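Local coordinates for protein alpha-galactosidase (PDB 3MI6) that probably releases terminal, non-reducing alpha-D-galactose from alpha-galactosides by hydrolysis, as a member of glycoside hydrolase family 36, at residues 78-82 / 83-87; 262-265 / 266-270; 466-470 / 471-475. One frame throughout, in Å; residues are numbered along the deposited sequence.

Contact 1. Residues 78-82 / 83-87; sequences ASLGK and GDFRQ
D84 reaches back to A78 and S79 across a loop of the N-terminal domain, and its side chain heads an Asx turn that runs on to R86. The two glycines bracketing K82 take positive phi values, 133° at G81 and 115° at G83, and carry the chain round the bend. L80 CD1 rests 3.5 Å from D84 O and 4.3 Å from F85 CD1, meeting that ring obliquely. The K82 side chain leads away from segment 83-87, and NZ forms a salt bridge with E102 and a hydrogen bond to T439 O of a second subunit. From the backbone outward, D84 CB lies 4.2 Å from S79 O. CG stands opposite the backbone N (chi1 -160°), which sets the carboxylate beside the carbonyl carbon, and its two oxygens meet different partners. OD2 sits 3.9 Å from A78 CB and is paired in a salt bridge with R271 on strand 270-274. OD1 is gripped twice by one residue. R86 N closes the Asx turn at 3.2 Å from D84 OD1, approaching from above the carboxylate plane. The second grip is a salt bridge: R86 NE meets the syn lone pair of D84 OD1 at 3.0 Å, with the oxygen close to the guanidinium plane.

Contact 2. Residues 262-265 / 266-270; sequences IEVD and QYSTS
A type I turn from D265 to S268, closed by S268 N to D265 O at 2.9 Å, reverses the chain so that V264 and S270 face each other as an antiparallel non-hydrogen-bonded pair. A second backbone bond, D265 N to T269 O at 3.0 Å, spans one residue more, with S268 in left-handed backbone angles (phi 57°, psi 36°), as at the bulge position of such a turn. The D265 carboxylate folds in over this turn: with CG between the backbone N and the carbonyl carbon (chi1 73°), OD1 meets T269 N at 2.7 Å, nearly head-on to its C-O bond. Turn and left-handed residue together fit a beta hairpin with a G1 bulge, joining strands 258-264 and 270-274 of the N-terminal domain. A water donates to D265 OD2 at 2.7 Å and makes only a weak bond with T269 OG1. The Y267 ring turns an edge to this carboxylate oxygen, with CD2 3.9 Å from D265 OD2, while its hydroxyl is hydrogen-bonded to N676 OD1 of a third subunit. On the face carrying V264 and S270, V264 CG1 touches S268 CA at 3.9 Å, and S270 OG is hydrogen-bonded to D188 O.

Contact 3. Residues 466-470 / 471-475; sequences QMIES and ANLDY
I468 and L473 cross at about a right angle, the branched end of the leucine lying against the flank of the isoleucine with L473 CD1 3.8 Å from I468 CG1. L473 directs its CB bond toward the helix; with CG opposite its carbonyl carbon and beside the backbone N (chi1 -62°), its CD1 comes to lie near both CA and CG1 of I468. The same methyl, L473 CD1, also reaches 4.4 Å to CG of selenomethionine M467, whose selenium end leads away to L411 and F413 on strand 408-413. I468 itself points away from the turn, against Y519 and V522. Helix 454-471 ends here and the chain proceeds to strand 475-478, so this is an alpha-beta connection of the TIM barrel. N472, at phi 48°, is the first residue to leave helical geometry, and its left-handed twist brings L473 N back to I468 O at 3.2 Å, in the carbonyl plane and on a lone pair. This six-to-one bond, with the apolar I468-L473 pair beside it, makes a Schellman-like C-cap. Before it, the ordinary helical bond persists, A471 N meeting M467 O at 3.0 Å from above the carbonyl plane. A471 CB packs 3.4 Å from M467 O and touches I395 of helix 394-404, while A471 O accepts from S399 OG.

Contacts 1 and 2 are neighbours in the N-terminal domain, their centres 13 Å apart. They meet where the loop 78-87 runs beside the hairpin: Q87 N makes a probable hydrogen bond to E263 OE1 at 2.9 Å, and the aliphatic part of R86 packs on E263 and D265. Strand 270-274, which the hairpin introduces, supplies R271 to contact 1. Contact 3 belongs to the barrel on the opposite side of the chain's centre, its nearest atoms about 39 Å from contact 1 and about 34 Å from contact 2. Within its own chain, contact 3 is the one near a predicted site: the side chain of I468 lies about 9 Å from that of W478, predicted to bind substrate.

Contact 1. Residues 78-82 / 83-87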
loop_
_atom_site.group_PDB
_atom_site.type_symbol
_atom_site.label_atom_id
_atom_site.label_comp_id
_atom_site.label_asym_id
_atom_site.label_seq_id
_atom_site.Cartn_x
_atom_site.Cartn_y
_atom_site.Cartn_z
ATOM N N ALA D 78 30.285 17.295 6.261
ATOM C CA ALA D 78 30.116 17.856 7.596
ATOM C C ALA D 78 30.793 17.101 8.751
ATOM O O ALA D 78 31.015 15.888 8.690
ATOM C CB ALA D 78 28.629 18.049 7.897
ATOM N N SER D 79 31.082 17.828 9.823
ATOM C CA SER D 79 31.606 17.233 11.042
ATOM C C SER D 79 30.560 17.311 12.145
ATOM O O SER D 79 29.565 18.022 12.030
ATOM C CB SER D 79 32.830 18.009 11.501
ATOM O OG SER D 79 32.439 19.339 11.820
ATOM N N LEU D 80 30.808 16.595 13.229
ATOM C CA LEU D 80 29.932 16.624 14.383
ATOM C C LEU D 80 30.560 17.435 15.501
ATOM O O LEU D 80 31.731 17.236 15.838
ATOM C CB LEU D 80 29.694 15.204 14.883
ATOM C CG LEU D 80 29.085 15.142 16.285
ATOM C CD1 LEU D 80 27.594 15.434 16.229
ATOM C CD2 LEU D 80 29.338 13.791 16.922
ATOM N N GLY D 81 29.783 18.338 16.086
ATOM C CA GLY D 81 30.239 19.098 17.237
ATOM C C GLY D 81 29.969 20.585 17.140
ATOM O O GLY D 81 30.083 21.325 18.120
ATOM N N LYS D 82 29.575 21.017 15.953
ATOM C CA LYS D 82 29.471 22.424 15.667
ATOM C C LYS D 82 28.038 22.903 15.486
ATOM O O LYS D 82 27.812 23.972 14.934
ATOM C CB LYS D 82 30.300 22.731 14.428
ATOM C CG LYS D 82 31.793 22.496 14.615
ATOM C CD LYS D 82 32.563 23.819 14.738
ATOM C CE LYS D 82 32.381 24.462 16.102
ATOM N NZ LYS D 82 33.068 25.768 16.198
ATOM N N GLY D 83 27.068 22.126 15.962
ATOM C CA GLY D 83 25.665 22.519 15.861
ATOM C C GLY D 83 24.844 21.606 14.966
ATOM O O GLY D 83 23.618 21.598 15.000
ATOM N N ASP D 84 25.543 20.835 14.149
ATOM C CA ASP D 84 24.920 19.795 13.357
ATOM C C ASP D 84 24.928 18.516 14.163
ATOM O O ASP D 84 25.975 18.096 14.678
ATOM C CB ASP D 84 25.698 19.577 12.061
ATOM C CG ASP D 84 24.872 18.889 11.001
ATOM O OD1 ASP D 84 23.747 18.452 11.328
ATOM O OD2 ASP D 84 25.336 18.794 9.843
ATOM N N PHE D 85 23.764 17.888 14.280
ATOM C CA PHE D 85 23.667 16.641 15.031
ATOM C C PHE D 85 23.373 15.417 14.157
ATOM O O PHE D 85 23.297 14.293 14.647
ATOM C CB PHE D 85 22.685 16.785 16.187
ATOM C CG PHE D 85 23.178 17.692 17.269
ATOM C CD1 PHE D 85 24.157 17.256 18.165
ATOM C CD2 PHE D 85 22.693 18.991 17.384
ATOM C CE1 PHE D 85 24.635 18.088 19.167
ATOM C CE2 PHE D 85 23.166 19.834 18.392
ATOM C CZ PHE D 85 24.140 19.377 19.283
ATOM N N ARG D 86 23.244 15.641 12.856
ATOM C CA ARG D 86 23.154 14.543 11.917
ATOM C C ARG D 86 24.466 13.782 11.891
ATOM O O ARG D 86 25.425 14.167 12.550
ATOM C CB ARG D 86 22.819 15.068 10.536
ATOM C CG ARG D 86 21.432 15.603 10.459
ATOM C CD ARG D 86 21.218 16.304 9.146
ATOM N NE ARG D 86 21.789 17.639 9.173
ATOM C CZ ARG D 86 21.767 18.484 8.151
ATOM N NH1 ARG D 86 21.203 18.136 6.998
ATOM N NH2 ARG D 86 22.316 19.685 8.284
ATOM N N GLN D 87 24.503 12.688 11.148
ATOM C CA GLN D 87 25.715 11.899 11.065
ATOM C C GLN D 87 26.757 12.687 10.302
ATOM O O GLN D 87 26.418 13.417 9.392
ATOM C CB GLN D 87 25.436 10.551 10.400
ATOM C CG GLN D 87 24.778 9.551 11.342
ATOM C CD GLN D 87 25.598 9.297 12.620
ATOM O OE1 GLN D 87 26.565 8.516 12.623
ATOM N NE2 GLN D 87 25.206 9.955 13.712
#

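Contact 2. Residues 262-265 / 266-270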
loop_
_atom_site.group_PDB
_atom_site.type_symbol
_atom_site.label_atom_id
_atom_site.label_comp_id
_atom_site.label_asym_id
_atom_site.label_seq_id
_atom_site.Cartn_x
_atom_site.Cartn_y
_atom_site.Cartn_z
ATOM N N ILE D 262 21.481 6.587 4.886
ATOM C CA ILE D 262 20.568 7.659 4.563
ATOM C C ILE D 262 19.799 8.053 5.797
ATOM O O ILE D 262 19.092 7.233 6.387
ATOM C CB ILE D 262 19.564 7.218 3.554
ATOM C CG1 ILE D 262 20.282 6.771 2.318
ATOM C CG2 ILE D 262 18.681 8.359 3.186
ATOM C CD1 ILE D 262 19.615 7.317 1.091
ATOM N N GLU D 263 19.928 9.319 6.169
ATOM C CA GLU D 263 19.309 9.832 7.377
ATOM C C GLU D 263 18.341 10.930 6.992
ATOM O O GLU D 263 18.669 11.822 6.216
ATOM C CB GLU D 263 20.380 10.363 8.338
ATOM C CG GLU D 263 19.874 10.704 9.731
ATOM C CD GLU D 263 20.984 11.256 10.617
ATOM O OE1 GLU D 263 22.030 11.657 10.039
ATOM O OE2 GLU D 263 20.815 11.286 11.871
ATOM N N VAL D 264 17.137 10.833 7.528
ATOM C CA VAL D 264 16.100 11.833 7.333
ATOM C C VAL D 264 15.997 12.568 8.652
ATOM O O VAL D 264 15.681 11.968 9.673
ATOM C CB VAL D 264 14.754 11.168 6.985
ATOM C CG1 VAL D 264 13.670 12.202 6.812
ATOM C CG2 VAL D 264 14.903 10.307 5.712
ATOM N N ASP D 265 16.279 13.865 8.633
ATOM C CA ASP D 265 16.361 14.625 9.871
ATOM C C ASP D 265 15.022 15.217 10.262
ATOM O O ASP D 265 14.000 14.976 9.612
ATOM C CB ASP D 265 17.405 15.741 9.771
ATOM C CG ASP D 265 16.944 16.900 8.899
ATOM O OD1 ASP D 265 16.124 16.663 7.997
ATOM O OD2 ASP D 265 17.406 18.048 9.096
ATOM N N GLN D 266 15.049 16.009 11.327
ATOM C CA GLN D 266 13.846 16.619 11.884
ATOM C C GLN D 266 13.073 17.475 10.886
ATOM O O GLN D 266 11.877 17.643 11.036
ATOM C CB GLN D 266 14.226 17.466 13.090
ATOM C CG GLN D 266 15.404 18.380 12.792
ATOM C CD GLN D 266 15.832 19.198 13.984
ATOM O OE1 GLN D 266 15.013 19.571 14.834
ATOM N NE2 GLN D 266 17.131 19.487 14.056
ATOM N N TYR D 267 13.758 18.018 9.880
ATOM C CA TYR D 267 13.125 18.873 8.869
ATOM C C TYR D 267 12.953 18.147 7.530
ATOM O O TYR D 267 12.835 18.775 6.473
ATOM C CB TYR D 267 13.890 20.201 8.692
ATOM C CG TYR D 267 14.063 20.957 9.990
ATOM C CD1 TYR D 267 13.005 21.676 10.544
ATOM C CD2 TYR D 267 15.276 20.949 10.672
ATOM C CE1 TYR D 267 13.148 22.366 11.734
ATOM C CE2 TYR D 267 15.422 21.637 11.868
ATOM C CZ TYR D 267 14.352 22.342 12.388
ATOM O OH TYR D 267 14.479 23.011 13.574
ATOM N N SER D 268 12.930 16.821 7.593
ATOM C CA SER D 268 12.654 15.979 6.429
ATOM C C SER D 268 13.611 16.215 5.273
ATOM O O SER D 268 13.204 16.172 4.107
ATOM C CB SER D 268 11.190 16.112 5.966
ATOM O OG SER D 268 10.541 14.841 5.990
ATOM N N THR D 269 14.875 16.484 5.608
ATOM C CA THR D 269 15.960 16.433 4.630
ATOM C C THR D 269 16.720 15.110 4.718
ATOM O O THR D 269 16.621 14.374 5.709
ATOM C CB THR D 269 16.962 17.574 4.801
ATOM O OG1 THR D 269 17.897 17.257 5.849
ATOM C CG2 THR D 269 16.227 18.858 5.094
ATOM N N SER D 270 17.488 14.828 3.674
ATOM C CA SER D 270 18.172 13.562 3.560
ATOM C C SER D 270 19.671 13.718 3.427
ATOM O O SER D 270 20.144 14.415 2.541
ATOM C CB SER D 270 17.657 12.823 2.337
ATOM O OG SER D 270 16.262 12.625 2.438
HETATM O O HOH W 1 18.174 20.152 7.583
#

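Contact 3. Residues 466-470 / 471-475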
loop_
_atom_site.group_PDB
_atom_site.type_symbol
_atom_site.label_atom_id
_atom_site.label_comp_id
_atom_site.label_asym_id
_atom_site.label_seq_id
_atom_site.Cartn_x
_atom_site.Cartn_y
_atom_site.Cartn_z
ATOM N N GLN D 466 55.051 -17.244 -11.223
ATOM C CA GLN D 466 55.788 -18.438 -11.600
ATOM C C GLN D 466 54.867 -19.419 -12.301
ATOM O O GLN D 466 55.303 -20.178 -13.165
ATOM C CB GLN D 466 56.436 -19.096 -10.383
ATOM C CG GLN D 466 57.600 -18.307 -9.820
ATOM C CD GLN D 466 58.339 -19.046 -8.726
ATOM O OE1 GLN D 466 57.857 -20.056 -8.198
ATOM N NE2 GLN D 466 59.517 -18.542 -8.372
HETATM N N MSE D 467 53.589 -19.384 -11.930
HETATM C CA MSE D 467 52.596 -20.295 -12.486
HETATM C C MSE D 467 52.034 -19.800 -13.824
HETATM O O MSE D 467 51.697 -20.597 -14.709
HETATM C CB MSE D 467 51.472 -20.517 -11.482
HETATM C CG MSE D 467 50.590 -21.715 -11.810
HETATM SE SE MSE D 467 51.522 -23.442 -11.749
HETATM C CE MSE D 467 52.445 -23.202 -10.042
ATOM N N ILE D 468 51.940 -18.479 -13.957
ATOM C CA ILE D 468 51.502 -17.844 -15.193
ATOM C C ILE D 468 52.549 -18.017 -16.277
ATOM O O ILE D 468 52.204 -18.258 -17.435
ATOM C CB ILE D 468 51.258 -16.347 -14.994
ATOM C CG1 ILE D 468 50.053 -16.114 -14.087
ATOM C CG2 ILE D 468 51.042 -15.663 -16.318
ATOM C CD1 ILE D 468 49.924 -14.675 -13.619
ATOM N N GLU D 469 53.825 -17.897 -15.903
ATOM C CA GLU D 469 54.936 -18.088 -16.844
ATOM C C GLU D 469 55.126 -19.561 -17.194
ATOM O O GLU D 469 55.319 -19.924 -18.351
ATOM C CB GLU D 469 56.244 -17.515 -16.286
ATOM C CG GLU D 469 56.340 -15.983 -16.297
ATOM C CD GLU D 469 57.777 -15.479 -16.194
ATOM O OE1 GLU D 469 58.706 -16.321 -16.124
ATOM O OE2 GLU D 469 57.979 -14.244 -16.191
ATOM N N SER D 470 55.062 -20.401 -16.173
ATOM C CA SER D 470 55.290 -21.822 -16.330
ATOM C C SER D 470 54.210 -22.463 -17.199
ATOM O O SER D 470 54.507 -23.249 -18.102
ATOM C CB SER D 470 55.362 -22.481 -14.948
ATOM O OG SER D 470 55.357 -23.894 -15.023
ATOM N N ALA D 471 52.957 -22.106 -16.941
ATOM C CA ALA D 471 51.829 -22.747 -17.611
ATOM C C ALA D 471 51.136 -21.865 -18.676
ATOM O O ALA D 471 50.095 -22.243 -19.244
ATOM C CB ALA D 471 50.833 -23.244 -16.576
ATOM N N ASN D 472 51.726 -20.701 -18.942
ATOM C CA ASN D 472 51.219 -19.753 -19.943
ATOM C C ASN D 472 49.724 -19.482 -19.825
ATOM O O ASN D 472 48.964 -19.622 -20.782
ATOM C CB ASN D 472 51.585 -20.213 -21.357
ATOM C CG ASN D 472 53.066 -20.498 -21.499
ATOM O OD1 ASN D 472 53.889 -19.576 -21.650
ATOM N ND2 ASN D 472 53.422 -21.779 -21.430
ATOM N N LEU D 473 49.321 -19.075 -18.635
ATOM C CA LEU D 473 47.920 -18.886 -18.332
ATOM C C LEU D 473 47.268 -17.772 -19.144
ATOM O O LEU D 473 47.856 -16.725 -19.387
ATOM C CB LEU D 473 47.766 -18.608 -16.848
ATOM C CG LEU D 473 48.242 -19.749 -15.961
ATOM C CD1 LEU D 473 48.067 -19.361 -14.510
ATOM C CD2 LEU D 473 47.495 -21.028 -16.279
ATOM N N ASP D 474 46.037 -18.002 -19.559
ATOM C CA ASP D 474 45.306 -16.981 -20.271
ATOM C C ASP D 474 44.351 -16.298 -19.319
ATOM O O ASP D 474 43.818 -15.227 -19.623
ATOM C CB ASP D 474 44.523 -17.604 -21.417
ATOM C CG ASP D 474 45.418 -18.128 -22.498
ATOM O OD1 ASP D 474 46.009 -17.293 -23.218
ATOM O OD2 ASP D 474 45.530 -19.367 -22.617
ATOM N N TYR D 475 44.166 -16.910 -18.152
ATOM C CA TYR D 475 43.017 -16.613 -17.302
ATOM C C TYR D 475 43.217 -17.218 -15.924
ATOM O O TYR D 475 43.773 -18.303 -15.788
ATOM C CB TYR D 475 41.773 -17.204 -17.971
ATOM C CG TYR D 475 40.488 -17.292 -17.170
ATOM C CD1 TYR D 475 40.267 -18.328 -16.287
ATOM C CD2 TYR D 475 39.455 -16.387 -17.376
ATOM C CE1 TYR D 475 39.071 -18.431 -15.588
ATOM C CE2 TYR D 475 38.255 -16.483 -16.686
ATOM C CZ TYR D 475 38.065 -17.507 -15.793
ATOM O OH TYR D 475 36.870 -17.603 -15.098
#